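PDB 3GO2: putative L-alanine-DL-glutamate epimerase from Burkholderia xenovorans, which is probably a magnesium-dependent racemase or epimerase of the mandelate racemase/muconate lactonizing enzyme family, its true substrate unsettled. Local coordinates for residues T128-H133 and D345-A350; P279-N284 and D309-N314; K303-A308 and V336-I341. One frame throughout, in Å; residues are numbered along the deposited sequence.

All three contacts are buried, yet they sit in different parts of the fold. Contact 1 ties the short helix 128-132 to the loop after strand 342-344, near the ligand-binding end of the barrel, and is the polar one, held by a salt bridge, a weak indole hydrogen bond and a water. Contacts 2 and 3 lie across the chain's centre from it, with their own centres about 11 Å apart, and share helix 298-310. Contact 2 packs aromatic and aliphatic groups against the end of that helix, whereas contact 3 fixes a loop to its flank through one hydrogen bond from an asparagine amide. I313 and N338 join these two directly, and other subunits reach both.

Contact 1 (T128-H133 and D345-A350); sequences TWRINH and DIDRLA
R130 meets D347 along its outer half. From CB, its CG is turned beside the backbone N, opposite the carbonyl carbon (chi1 -67°), and from CG to NE the chain runs extended; CG and CD each pass D347 OD1 at 3.9 Å, close enough to touch but without polar contact. NE then points its N-H at D347 OD1, 2.8 Å away and fairly straight at 159°. Beyond CZ, NH2 gives the same D347 OD1 a second, less straight bond at 3.1 Å, while NH1 makes a salt bridge with E153. The guanidinium thus takes one carboxylate oxygen side-on, in its own plane and on the oxygen's syn side, with the two flat groups turned 66° apart. D347 OD2 is held separately, by W123 and by a water that donates to it and accepts from R130 N, so both oxygens of this buried acid are satisfied. The contact joins the helix following strand 118-123 to the loop following strand 342-344, strands that lie parallel and adjacent in one sheet of this enolase-superfamily protein. W129 NE1 gives a weak, bent bond to D345 OD2 (3.1 Å), indole and carboxylate steeply inclined to each other. D345 is engaged more firmly through OD1 by H125, a residue that binds fumarate and 2-oxoglutarate and whose ring stacks on W129. The CB of D347 sits at the indole's edge.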
ATOM      1  N   THR A 128      34.118   0.765 -25.877  1.00 17.44           N
ATOM      2  CA  THR A 128      34.128  -0.605 -25.407  1.00 16.91           C
ATOM      3  C   THR A 128      34.625  -1.652 -26.412  1.00 17.62           C
ATOM      4  O   THR A 128      35.451  -2.497 -26.060  1.00 18.82           O
ATOM      5  CB  THR A 128      32.720  -0.956 -24.924  1.00 16.30           C
ATOM      6  OG1 THR A 128      32.284   0.049 -24.017  1.00 17.23           O
ATOM      7  CG2 THR A 128      32.647  -2.328 -24.307  1.00 16.19           C
ATOM      8  N   TRP A 129      34.118  -1.593 -27.645  1.00 17.85           N
ATOM      9  CA  TRP A 129      34.533  -2.495 -28.708  1.00 18.72           C
ATOM     10  C   TRP A 129      36.011  -2.340 -29.076  1.00 17.96           C
ATOM     11  O   TRP A 129      36.684  -3.330 -29.277  1.00 18.90           O
ATOM     12  CB  TRP A 129      33.656  -2.296 -29.944  1.00 19.46           C
ATOM     13  CG  TRP A 129      32.344  -3.053 -29.984  1.00 19.81           C
ATOM     14  CD1 TRP A 129      31.470  -3.075 -31.036  1.00 23.06           C
ATOM     15  CD2 TRP A 129      31.752  -3.879 -28.964  1.00 20.44           C
ATOM     16  NE1 TRP A 129      30.380  -3.850 -30.736  1.00 20.77           N
ATOM     17  CE2 TRP A 129      30.526  -4.351 -29.473  1.00 21.34           C
ATOM     18  CE3 TRP A 129      32.123  -4.237 -27.666  1.00 21.61           C
ATOM     19  CZ2 TRP A 129      29.663  -5.167 -28.733  1.00 21.23           C
ATOM     20  CZ3 TRP A 129      31.284  -5.064 -26.942  1.00 21.74           C
ATOM     21  CH2 TRP A 129      30.063  -5.517 -27.476  1.00 22.41           C
ATOM     22  N   ARG A 130      36.511  -1.112 -29.149  1.00 19.06           N
ATOM     23  CA  ARG A 130      37.935  -0.903 -29.447  1.00 19.07           C
ATOM     24  C   ARG A 130      38.846  -1.327 -28.313  1.00 19.46           C
ATOM     25  O   ARG A 130      40.011  -1.636 -28.528  1.00 19.89           O
ATOM     26  CB  ARG A 130      38.207   0.558 -29.830  1.00 18.44           C
ATOM     27  CG  ARG A 130      37.562   0.939 -31.145  1.00 19.76           C
ATOM     28  CD  ARG A 130      37.657   2.414 -31.459  1.00 18.73           C
ATOM     29  NE  ARG A 130      36.852   2.754 -32.620  1.00 18.28           N
ATOM     30  CZ  ARG A 130      36.963   3.878 -33.321  1.00 21.00           C
ATOM     31  NH1 ARG A 130      37.859   4.802 -32.978  1.00 21.38           N
ATOM     32  NH2 ARG A 130      36.183   4.073 -34.361  1.00 21.30           N
ATOM     33  N   ILE A 131      38.341  -1.335 -27.089  1.00 19.11           N
ATOM     34  CA  ILE A 131      39.132  -1.796 -25.960  1.00 19.66           C
ATOM     35  C   ILE A 131      39.088  -3.315 -25.834  1.00 20.08           C
ATOM     36  O   ILE A 131      40.125  -3.973 -25.628  1.00 20.62           O
ATOM     37  CB  ILE A 131      38.628  -1.188 -24.630  1.00 19.12           C
ATOM     38  CG1 ILE A 131      38.790   0.339 -24.615  1.00 18.85           C
ATOM     39  CG2 ILE A 131      39.320  -1.853 -23.426  1.00 17.98           C
ATOM     40  CD1 ILE A 131      38.057   0.991 -23.461  1.00 16.73           C
ATOM     41  N   ASN A 132      37.880  -3.881 -25.940  1.00 20.13           N
ATOM     42  CA  ASN A 132      37.660  -5.301 -25.671  1.00 21.30           C
ATOM     43  C   ASN A 132      37.938  -6.222 -26.856  1.00 22.48           C
ATOM     44  O   ASN A 132      38.372  -7.370 -26.651  1.00 22.64           O
ATOM     45  CB  ASN A 132      36.219  -5.545 -25.192  1.00 21.42           C
ATOM     46  CG  ASN A 132      35.938  -4.976 -23.819  1.00 21.97           C
ATOM     47  OD1 ASN A 132      36.833  -4.535 -23.100  1.00 22.01           O
ATOM     48  ND2 ASN A 132      34.676  -5.029 -23.425  1.00 25.20           N
ATOM     49  N   HIS A 133      37.698  -5.732 -28.077  1.00 22.71           N
ATOM     50  CA  HIS A 133      37.848  -6.553 -29.281  1.00 23.51           C
ATOM     51  C   HIS A 133      38.681  -5.862 -30.366  1.00 24.46           C
ATOM     52  O   HIS A 133      38.248  -5.735 -31.512  1.00 24.65           O
ATOM     53  CB  HIS A 133      36.450  -6.954 -29.783  1.00 23.51           C
ATOM     54  CG  HIS A 133      35.596  -7.569 -28.725  1.00 23.08           C
ATOM     55  ND1 HIS A 133      35.873  -8.802 -28.174  1.00 22.25           N
ATOM     56  CD2 HIS A 133      34.476  -7.125 -28.107  1.00 22.41           C
ATOM     57  CE1 HIS A 133      34.973  -9.083 -27.251  1.00 24.32           C
ATOM     58  NE2 HIS A 133      34.111  -8.085 -27.190  1.00 23.49           N
ATOM     59  N   ASP A 345      25.787   0.054 -33.023  1.00 15.04           N
ATOM     60  CA  ASP A 345      27.258  -0.027 -32.985  1.00 15.99           C
ATOM     61  C   ASP A 345      27.759   0.555 -34.284  1.00 16.80           C
ATOM     62  O   ASP A 345      27.359   0.134 -35.383  1.00 16.66           O
ATOM     63  CB  ASP A 345      27.725  -1.479 -32.830  1.00 16.29           C
ATOM     64  CG  ASP A 345      27.508  -2.019 -31.424  1.00 17.68           C
ATOM     65  OD1 ASP A 345      27.535  -1.231 -30.451  1.00 19.18           O
ATOM     66  OD2 ASP A 345      27.355  -3.253 -31.277  1.00 19.75           O
ATOM     67  N   ILE A 346      28.639   1.538 -34.178  1.00 16.33           N
ATOM     68  CA  ILE A 346      29.212   2.163 -35.362  1.00 16.72           C
ATOM     69  C   ILE A 346      30.514   1.443 -35.765  1.00 17.46           C
ATOM     70  O   ILE A 346      30.903   1.475 -36.946  1.00 17.45           O
ATOM     71  CB  ILE A 346      29.381   3.690 -35.128  1.00 17.09           C
ATOM     72  CG1 ILE A 346      28.010   4.385 -35.072  1.00 16.41           C
ATOM     73  CG2 ILE A 346      30.240   4.328 -36.202  1.00 18.07           C
ATOM     74  CD1 ILE A 346      27.104   4.160 -36.293  1.00 14.46           C
ATOM     75  N   ASP A 347      31.164   0.792 -34.801  1.00 17.98           N
ATOM     76  CA  ASP A 347      32.301  -0.099 -35.072  1.00 18.75           C
ATOM     77  C   ASP A 347      31.772  -1.388 -35.706  1.00 18.81           C
ATOM     78  O   ASP A 347      30.969  -2.111 -35.093  1.00 19.75           O
ATOM     79  CB  ASP A 347      33.087  -0.416 -33.805  1.00 18.80           C
ATOM     80  CG  ASP A 347      33.674   0.826 -33.140  1.00 21.11           C
ATOM     81  OD1 ASP A 347      34.612   1.419 -33.726  1.00 23.80           O
ATOM     82  OD2 ASP A 347      33.184   1.196 -32.036  1.00 22.65           O
ATOM     83  N   ARG A 348      32.223  -1.666 -36.938  1.00 18.61           N
ATOM     84  CA  ARG A 348      31.754  -2.839 -37.673  1.00 18.90           C
ATOM     85  C   ARG A 348      32.908  -3.749 -38.045  1.00 18.89           C
ATOM     86  O   ARG A 348      34.049  -3.310 -38.247  1.00 19.30           O
ATOM     87  CB  ARG A 348      30.999  -2.469 -38.954  1.00 19.30           C
ATOM     88  CG  ARG A 348      29.880  -1.428 -38.843  1.00 18.47           C
ATOM     89  CD  ARG A 348      28.897  -1.706 -37.722  1.00 16.95           C
ATOM     90  NE  ARG A 348      28.195  -2.971 -37.865  1.00 18.20           N
ATOM     91  CZ  ARG A 348      27.155  -3.326 -37.101  1.00 19.06           C
ATOM     92  NH1 ARG A 348      26.555  -4.486 -37.264  1.00 19.53           N
ATOM     93  NH2 ARG A 348      26.706  -2.504 -36.161  1.00 18.89           N
ATOM     94  N   LEU A 349      32.591  -5.024 -38.147  1.00 18.66           N
ATOM     95  CA  LEU A 349      33.522  -6.015 -38.665  1.00 18.39           C
ATOM     96  C   LEU A 349      33.914  -5.710 -40.111  1.00 18.56           C
ATOM     97  O   LEU A 349      33.129  -5.199 -40.907  1.00 18.03           O
ATOM     98  CB  LEU A 349      32.885  -7.396 -38.647  1.00 18.81           C
ATOM     99  CG  LEU A 349      32.416  -7.937 -37.302  1.00 18.15           C
ATOM    100  CD1 LEU A 349      31.608  -9.215 -37.498  1.00 17.78           C
ATOM    101  CD2 LEU A 349      33.568  -8.187 -36.356  1.00 19.65           C
ATOM    102  N   ALA A 350      35.140  -6.089 -40.458  1.00 18.53           N
ATOM    103  CA  ALA A 350      35.651  -5.833 -41.798  1.00 19.14           C
ATOM    104  C   ALA A 350      34.828  -6.520 -42.893  1.00 19.31           C
ATOM    105  O   ALA A 350      34.756  -6.024 -44.021  1.00 20.92           O
ATOM    106  CB  ALA A 350      37.113  -6.253 -41.870  1.00 19.15           C
TER
HETATM  107  O   HOH W   1      34.397   1.262 -29.546  1.00 21.09           O

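Contact 2 (P279-N284 and D309-N314); sequences PFFDAN and DAHDIN
F281 lays its CB squarely over the imidazole of H311, 3.7 Å from the ring centroid and only 7° off the normal. On both residues CG lies beside the backbone N, opposite the carbonyl carbon (chi1 -64° in F281), and each side chain sets out toward the other segment. Beyond CB, the phenyl ring turns an edge to the face of H311, with F281 CD2 3.8 Å from H311 CD2: a T-shaped pair with its planes at 61°. I313 works on a face of the phenyl. Its CG1 lies beside the backbone N and its chain then extends, carrying CD1 to 3.5 Å from F281 CD1 in a CH-pi contact. D312, at positive phi, closes a Schellman motif at the end of helix 298-310, and the chain turns there between H311 and I313. Two helices of the barrel's outer layer, 273-282 and 298-310, on either side of strand 288-291 in the sequence, are joined here. A water in the plane of the imidazole links H311 NE2 to D282 OD1, while D282 OD2 forms a salt bridge with K278. Direct contact is therefore mainly dispersive and CH-pi, with the polar link made through water.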
ATOM      1  N   PRO A 279       6.199  -4.962 -13.297  1.00 13.15           N
ATOM      2  CA  PRO A 279       6.614  -4.637 -11.941  1.00 13.95           C
ATOM      3  C   PRO A 279       7.572  -3.431 -11.833  1.00 13.95           C
ATOM      4  O   PRO A 279       7.529  -2.700 -10.842  1.00 14.52           O
ATOM      5  CB  PRO A 279       7.298  -5.918 -11.451  1.00 14.18           C
ATOM      6  CG  PRO A 279       6.950  -6.943 -12.401  1.00 16.69           C
ATOM      7  CD  PRO A 279       6.446  -6.372 -13.629  1.00 13.42           C
ATOM      8  N   PHE A 280       8.382  -3.204 -12.863  1.00 13.67           N
ATOM      9  CA  PHE A 280       9.290  -2.084 -12.880  1.00 13.25           C
ATOM     10  C   PHE A 280       8.527  -0.789 -13.052  1.00 13.44           C
ATOM     11  O   PHE A 280       8.789   0.195 -12.350  1.00 13.56           O
ATOM     12  CB  PHE A 280      10.357  -2.273 -13.960  1.00 13.78           C
ATOM     13  CG  PHE A 280      11.272  -3.440 -13.679  1.00 12.90           C
ATOM     14  CD1 PHE A 280      12.412  -3.268 -12.937  1.00 14.99           C
ATOM     15  CD2 PHE A 280      10.962  -4.712 -14.145  1.00 14.01           C
ATOM     16  CE1 PHE A 280      13.249  -4.352 -12.652  1.00 14.13           C
ATOM     17  CE2 PHE A 280      11.775  -5.785 -13.890  1.00 13.87           C
ATOM     18  CZ  PHE A 280      12.946  -5.594 -13.127  1.00 14.08           C
ATOM     19  N   PHE A 281       7.556  -0.768 -13.960  1.00 13.77           N
ATOM     20  CA  PHE A 281       6.791   0.458 -14.164  1.00 13.41           C
ATOM     21  C   PHE A 281       5.927   0.757 -12.924  1.00 14.50           C
ATOM     22  O   PHE A 281       5.813   1.921 -12.499  1.00 15.09           O
ATOM     23  CB  PHE A 281       5.935   0.363 -15.424  1.00 13.98           C
ATOM     24  CG  PHE A 281       6.714   0.222 -16.737  1.00 12.38           C
ATOM     25  CD1 PHE A 281       8.095   0.267 -16.804  1.00 13.39           C
ATOM     26  CD2 PHE A 281       6.017   0.083 -17.937  1.00 13.89           C
ATOM     27  CE1 PHE A 281       8.759   0.137 -18.009  1.00 13.14           C
ATOM     28  CE2 PHE A 281       6.681  -0.045 -19.146  1.00 13.52           C
ATOM     29  CZ  PHE A 281       8.057  -0.009 -19.181  1.00 14.40           C
ATOM     30  N   ASP A 282       5.332  -0.278 -12.337  1.00 14.00           N
ATOM     31  CA  ASP A 282       4.510  -0.093 -11.127  1.00 15.12           C
ATOM     32  C   ASP A 282       5.321   0.515  -9.966  1.00 15.29           C
ATOM     33  O   ASP A 282       4.772   1.263  -9.141  1.00 15.51           O
ATOM     34  CB  ASP A 282       3.917  -1.427 -10.698  1.00 15.48           C
ATOM     35  CG  ASP A 282       2.793  -1.900 -11.626  1.00 17.31           C
ATOM     36  OD1 ASP A 282       2.337  -1.136 -12.491  1.00 21.17           O
ATOM     37  OD2 ASP A 282       2.370  -3.038 -11.423  1.00 22.15           O
ATOM     38  N   ALA A 283       6.610   0.195  -9.937  1.00 14.50           N
ATOM     39  CA  ALA A 283       7.521   0.675  -8.913  1.00 13.94           C
ATOM     40  C   ALA A 283       8.201   2.010  -9.222  1.00 14.16           C
ATOM     41  O   ALA A 283       8.955   2.496  -8.386  1.00 14.53           O
ATOM     42  CB  ALA A 283       8.571  -0.417  -8.608  1.00 14.54           C
ATOM     43  N   ASN A 284       7.907   2.620 -10.367  1.00 14.57           N
ATOM     44  CA  ASN A 284       8.598   3.859 -10.781  1.00 15.53           C
ATOM     45  C   ASN A 284      10.092   3.627 -10.890  1.00 14.70           C
ATOM     46  O   ASN A 284      10.902   4.500 -10.537  1.00 14.84           O
ATOM     47  CB  ASN A 284       8.355   5.013  -9.800  1.00 17.12           C
ATOM     48  CG  ASN A 284       6.945   5.461  -9.784  1.00 21.53           C
ATOM     49  OD1 ASN A 284       6.371   5.733 -10.828  1.00 29.16           O
ATOM     50  ND2 ASN A 284       6.368   5.581  -8.584  1.00 27.37           N
ATOM     51  N   ASP A 309       4.015   3.686 -23.038  1.00 13.68           N
ATOM     52  CA  ASP A 309       3.421   4.964 -23.409  1.00 14.18           C
ATOM     53  C   ASP A 309       2.371   5.413 -22.393  1.00 13.66           C
ATOM     54  O   ASP A 309       2.291   6.604 -22.062  1.00 14.26           O
ATOM     55  CB  ASP A 309       2.802   4.834 -24.797  1.00 14.52           C
ATOM     56  CG  ASP A 309       2.359   6.143 -25.344  1.00 20.41           C
ATOM     57  OD1 ASP A 309       3.188   7.079 -25.323  1.00 22.49           O
ATOM     58  OD2 ASP A 309       1.184   6.218 -25.781  1.00 29.25           O
ATOM     59  N   ALA A 310       1.590   4.474 -21.875  1.00 13.22           N
ATOM     60  CA  ALA A 310       0.529   4.809 -20.901  1.00 14.46           C
ATOM     61  C   ALA A 310       1.085   5.248 -19.568  1.00 14.70           C
ATOM     62  O   ALA A 310       0.409   5.991 -18.837  1.00 15.52           O
ATOM     63  CB  ALA A 310      -0.453   3.604 -20.733  1.00 14.82           C
ATOM     64  N   HIS A 311       2.332   4.833 -19.275  1.00 13.71           N
ATOM     65  CA  HIS A 311       3.095   5.242 -18.104  1.00 14.05           C
ATOM     66  C   HIS A 311       3.975   6.474 -18.386  1.00 13.26           C
ATOM     67  O   HIS A 311       4.766   6.872 -17.545  1.00 13.62           O
ATOM     68  CB  HIS A 311       4.008   4.096 -17.639  1.00 14.62           C
ATOM     69  CG  HIS A 311       3.305   2.998 -16.887  1.00 14.57           C
ATOM     70  ND1 HIS A 311       3.160   3.030 -15.513  1.00 16.19           N
ATOM     71  CD2 HIS A 311       2.756   1.831 -17.299  1.00 15.48           C
ATOM     72  CE1 HIS A 311       2.537   1.928 -15.119  1.00 18.57           C
ATOM     73  NE2 HIS A 311       2.288   1.184 -16.178  1.00 16.37           N
ATOM     74  N   ASP A 312       3.832   7.074 -19.565  1.00 12.80           N
ATOM     75  CA  ASP A 312       4.667   8.192 -20.035  1.00 12.56           C
ATOM     76  C   ASP A 312       6.153   7.868 -19.903  1.00 12.89           C
ATOM     77  O   ASP A 312       6.950   8.699 -19.467  1.00 13.06           O
ATOM     78  CB  ASP A 312       4.313   9.518 -19.331  1.00 12.48           C
ATOM     79  CG  ASP A 312       3.000  10.124 -19.810  1.00 14.27           C
ATOM     80  OD1 ASP A 312       2.607   9.929 -20.984  1.00 17.16           O
ATOM     81  OD2 ASP A 312       2.359  10.809 -18.995  1.00 15.89           O
ATOM     82  N   ILE A 313       6.529   6.651 -20.329  1.00 11.97           N
ATOM     83  CA  ILE A 313       7.900   6.216 -20.418  1.00 11.86           C
ATOM     84  C   ILE A 313       8.255   6.018 -21.886  1.00 12.02           C
ATOM     85  O   ILE A 313       7.527   5.348 -22.605  1.00 12.47           O
ATOM     86  CB  ILE A 313       8.073   4.860 -19.666  1.00 11.71           C
ATOM     87  CG1 ILE A 313       7.795   5.042 -18.173  1.00 12.39           C
ATOM     88  CG2 ILE A 313       9.460   4.260 -19.905  1.00 13.42           C
ATOM     89  CD1 ILE A 313       7.711   3.729 -17.401  1.00 13.47           C
ATOM     90  N   ASN A 314       9.358   6.622 -22.323  1.00 12.48           N
ATOM     91  CA  ASN A 314       9.851   6.412 -23.667  1.00 12.75           C
ATOM     92  C   ASN A 314      10.767   5.196 -23.692  1.00 12.92           C
ATOM     93  O   ASN A 314      11.377   4.817 -22.667  1.00 12.73           O
ATOM     94  CB  ASN A 314      10.588   7.667 -24.166  1.00 12.77           C
ATOM     95  CG  ASN A 314       9.635   8.794 -24.502  1.00 12.85           C
ATOM     96  OD1 ASN A 314       8.426   8.606 -24.485  1.00 13.16           O
ATOM     97  ND2 ASN A 314      10.179   9.985 -24.788  1.00 14.34           N
TER
HETATM   98  O   HOH W   2       1.130  -1.063 -14.884  1.00 17.83           O

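Contact 3 (K303-A308 and V336-I341); sequences KIAAFA and VPNLRI
N338 reaches helix 298-310 with its amide nitrogen: ND2 donates to A305 O at 3.0 Å, at an N-H...O angle of 153°. The donor approaches with a C=O...N angle of 137°, tilted from the carbonyl plane, and the oxygen likewise sits somewhat out of the plane of the asparagine amide. The same ND2 passes the methyl of A308 one turn on, 3.8 Å from A308 CB. Beside this bond, V336 rests both branches on A305, with CG2 4.0 Å and CG1 4.1 Å from A305 CB, so that the alanine methyl faces the fork of the valine. N338 centres an inverse gamma turn, and with its CG between the backbone N and the carbonyl carbon (chi1 54°) the amide is directed at the helix. In the next shell, ND2 has a second acceptor in I313 O, just past the end of the helix, and the backbone of N338 pairs with V315 of strand 314-317. Farther out, R116 binds V336 O and P337 O, and K225 of a neighbouring subunit packs on N338. Within the barrel domain the contact joins the helix before strand 314-317 to the loop after helix 323-335. One buried amide, donating to both A305 O and I313 O, links helix, loop and the lead-in to the strand, while the valine-alanine packing adds only apolar contact.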
ATOM      1  N   LYS A 303       3.484  -4.004 -28.325  1.00 12.64           N
ATOM      2  CA  LYS A 303       2.642  -4.106 -27.152  1.00 12.47           C
ATOM      3  C   LYS A 303       3.322  -3.463 -25.916  1.00 11.61           C
ATOM      4  O   LYS A 303       2.714  -2.657 -25.183  1.00 12.35           O
ATOM      5  CB  LYS A 303       2.299  -5.578 -26.864  1.00 11.59           C
ATOM      6  CG  LYS A 303       1.526  -6.304 -27.967  1.00 13.37           C
ATOM      7  CD  LYS A 303       1.318  -7.773 -27.605  1.00 13.46           C
ATOM      8  CE  LYS A 303       0.652  -8.523 -28.738  1.00 15.41           C
ATOM      9  NZ  LYS A 303       0.539 -10.008 -28.403  1.00 14.89           N
ATOM     10  N   ILE A 304       4.589  -3.819 -25.705  1.00 11.88           N
ATOM     11  CA  ILE A 304       5.391  -3.279 -24.622  1.00 11.94           C
ATOM     12  C   ILE A 304       5.537  -1.753 -24.776  1.00 11.81           C
ATOM     13  O   ILE A 304       5.399  -0.997 -23.808  1.00 12.76           O
ATOM     14  CB  ILE A 304       6.766  -3.933 -24.572  1.00 12.22           C
ATOM     15  CG1 ILE A 304       6.653  -5.433 -24.341  1.00 12.94           C
ATOM     16  CG2 ILE A 304       7.639  -3.278 -23.510  1.00 13.41           C
ATOM     17  CD1 ILE A 304       7.982  -6.164 -24.676  1.00 13.38           C
ATOM     18  N   ALA A 305       5.794  -1.291 -25.994  1.00 12.23           N
ATOM     19  CA  ALA A 305       5.884   0.146 -26.224  1.00 12.29           C
ATOM     20  C   ALA A 305       4.595   0.896 -25.859  1.00 12.54           C
ATOM     21  O   ALA A 305       4.634   1.973 -25.253  1.00 12.28           O
ATOM     22  CB  ALA A 305       6.267   0.428 -27.677  1.00 12.56           C
ATOM     23  N   ALA A 306       3.444   0.349 -26.249  1.00 12.19           N
ATOM     24  CA  ALA A 306       2.154   0.933 -25.893  1.00 12.59           C
ATOM     25  C   ALA A 306       1.938   0.992 -24.393  1.00 12.17           C
ATOM     26  O   ALA A 306       1.359   1.966 -23.879  1.00 11.94           O
ATOM     27  CB  ALA A 306       0.993   0.155 -26.558  1.00 13.17           C
ATOM     28  N   PHE A 307       2.372  -0.060 -23.702  1.00 12.68           N
ATOM     29  CA  PHE A 307       2.263  -0.153 -22.253  1.00 11.95           C
ATOM     30  C   PHE A 307       3.123   0.939 -21.601  1.00 12.37           C
ATOM     31  O   PHE A 307       2.643   1.664 -20.706  1.00 12.37           O
ATOM     32  CB  PHE A 307       2.683  -1.562 -21.805  1.00 12.12           C
ATOM     33  CG  PHE A 307       2.723  -1.747 -20.325  1.00 11.98           C
ATOM     34  CD1 PHE A 307       1.607  -1.520 -19.535  1.00 13.74           C
ATOM     35  CD2 PHE A 307       3.859  -2.244 -19.722  1.00 13.63           C
ATOM     36  CE1 PHE A 307       1.661  -1.758 -18.180  1.00 13.50           C
ATOM     37  CE2 PHE A 307       3.913  -2.478 -18.383  1.00 13.33           C
ATOM     38  CZ  PHE A 307       2.823  -2.203 -17.605  1.00 14.14           C
ATOM     39  N   ALA A 308       4.360   1.103 -22.084  1.00 11.82           N
ATOM     40  CA  ALA A 308       5.235   2.152 -21.606  1.00 12.82           C
ATOM     41  C   ALA A 308       4.629   3.527 -21.867  1.00 13.44           C
ATOM     42  O   ALA A 308       4.697   4.411 -21.009  1.00 12.88           O
ATOM     43  CB  ALA A 308       6.627   2.046 -22.303  1.00 12.65           C
ATOM     44  N   VAL A 336       7.069   3.710 -33.442  1.00 14.19           N
ATOM     45  CA  VAL A 336       6.782   3.959 -32.017  1.00 14.75           C
ATOM     46  C   VAL A 336       6.802   5.454 -31.686  1.00 14.53           C
ATOM     47  O   VAL A 336       7.835   6.089 -31.863  1.00 15.47           O
ATOM     48  CB  VAL A 336       7.784   3.222 -31.132  1.00 15.62           C
ATOM     49  CG1 VAL A 336       7.639   3.670 -29.698  1.00 16.11           C
ATOM     50  CG2 VAL A 336       7.554   1.695 -31.270  1.00 16.77           C
ATOM     51  N   PRO A 337       5.671   6.042 -31.205  1.00 14.05           N
ATOM     52  CA  PRO A 337       5.739   7.474 -30.897  1.00 13.69           C
ATOM     53  C   PRO A 337       6.688   7.779 -29.753  1.00 13.95           C
ATOM     54  O   PRO A 337       7.473   8.734 -29.838  1.00 13.42           O
ATOM     55  CB  PRO A 337       4.305   7.831 -30.468  1.00 15.22           C
ATOM     56  CG  PRO A 337       3.702   6.542 -30.059  1.00 15.05           C
ATOM     57  CD  PRO A 337       4.323   5.507 -30.965  1.00 14.41           C
ATOM     58  N   ASN A 338       6.625   6.975 -28.703  1.00 13.50           N
ATOM     59  CA  ASN A 338       7.356   7.234 -27.465  1.00 12.82           C
ATOM     60  C   ASN A 338       8.789   6.672 -27.525  1.00 13.26           C
ATOM     61  O   ASN A 338       9.167   5.816 -26.741  1.00 13.18           O
ATOM     62  CB  ASN A 338       6.568   6.713 -26.239  1.00 12.34           C
ATOM     63  CG  ASN A 338       6.168   5.227 -26.353  1.00 13.07           C
ATOM     64  OD1 ASN A 338       5.674   4.793 -27.395  1.00 13.71           O
ATOM     65  ND2 ASN A 338       6.346   4.472 -25.269  1.00 11.99           N
ATOM     66  N   LEU A 339       9.570   7.164 -28.496  1.00 13.77           N
ATOM     67  CA  LEU A 339      10.919   6.675 -28.765  1.00 13.13           C
ATOM     68  C   LEU A 339      11.964   7.600 -28.150  1.00 13.34           C
ATOM     69  O   LEU A 339      12.072   8.779 -28.533  1.00 13.66           O
ATOM     70  CB  LEU A 339      11.167   6.556 -30.273  1.00 14.43           C
ATOM     71  CG  LEU A 339      12.566   6.122 -30.711  1.00 15.89           C
ATOM     72  CD1 LEU A 339      12.814   4.629 -30.449  1.00 18.91           C
ATOM     73  CD2 LEU A 339      12.781   6.451 -32.203  1.00 18.73           C
ATOM     74  N   ARG A 340      12.755   7.075 -27.219  1.00 12.81           N
ATOM     75  CA  ARG A 340      13.793   7.881 -26.578  1.00 12.38           C
ATOM     76  C   ARG A 340      14.956   8.203 -27.512  1.00 12.98           C
ATOM     77  O   ARG A 340      15.384   9.376 -27.632  1.00 13.84           O
ATOM     78  CB  ARG A 340      14.374   7.172 -25.324  1.00 12.24           C
ATOM     79  CG  ARG A 340      15.426   8.034 -24.601  1.00 12.16           C
ATOM     80  CD  ARG A 340      14.775   9.273 -24.045  1.00 12.81           C
ATOM     81  NE  ARG A 340      15.686  10.253 -23.480  1.00 14.62           N
ATOM     82  CZ  ARG A 340      16.243  11.261 -24.155  1.00 13.48           C
ATOM     83  NH1 ARG A 340      16.069  11.394 -25.467  1.00 12.81           N
ATOM     84  NH2 ARG A 340      17.010  12.125 -23.518  1.00 16.50           N
ATOM     85  N   ILE A 341      15.477   7.142 -28.123  1.00 13.38           N
ATOM     86  CA  ILE A 341      16.709   7.133 -28.931  1.00 13.19           C
ATOM     87  C   ILE A 341      16.903   5.687 -29.392  1.00 14.29           C
ATOM     88  O   ILE A 341      16.252   4.795 -28.850  1.00 14.93           O
ATOM     89  CB  ILE A 341      17.926   7.595 -28.105  1.00 13.43           C
ATOM     90  CG1 ILE A 341      19.123   7.904 -28.993  1.00 13.64           C
ATOM     91  CG2 ILE A 341      18.330   6.561 -27.052  1.00 13.09           C
ATOM     92  CD1 ILE A 341      20.168   8.778 -28.273  1.00 13.88           C
TER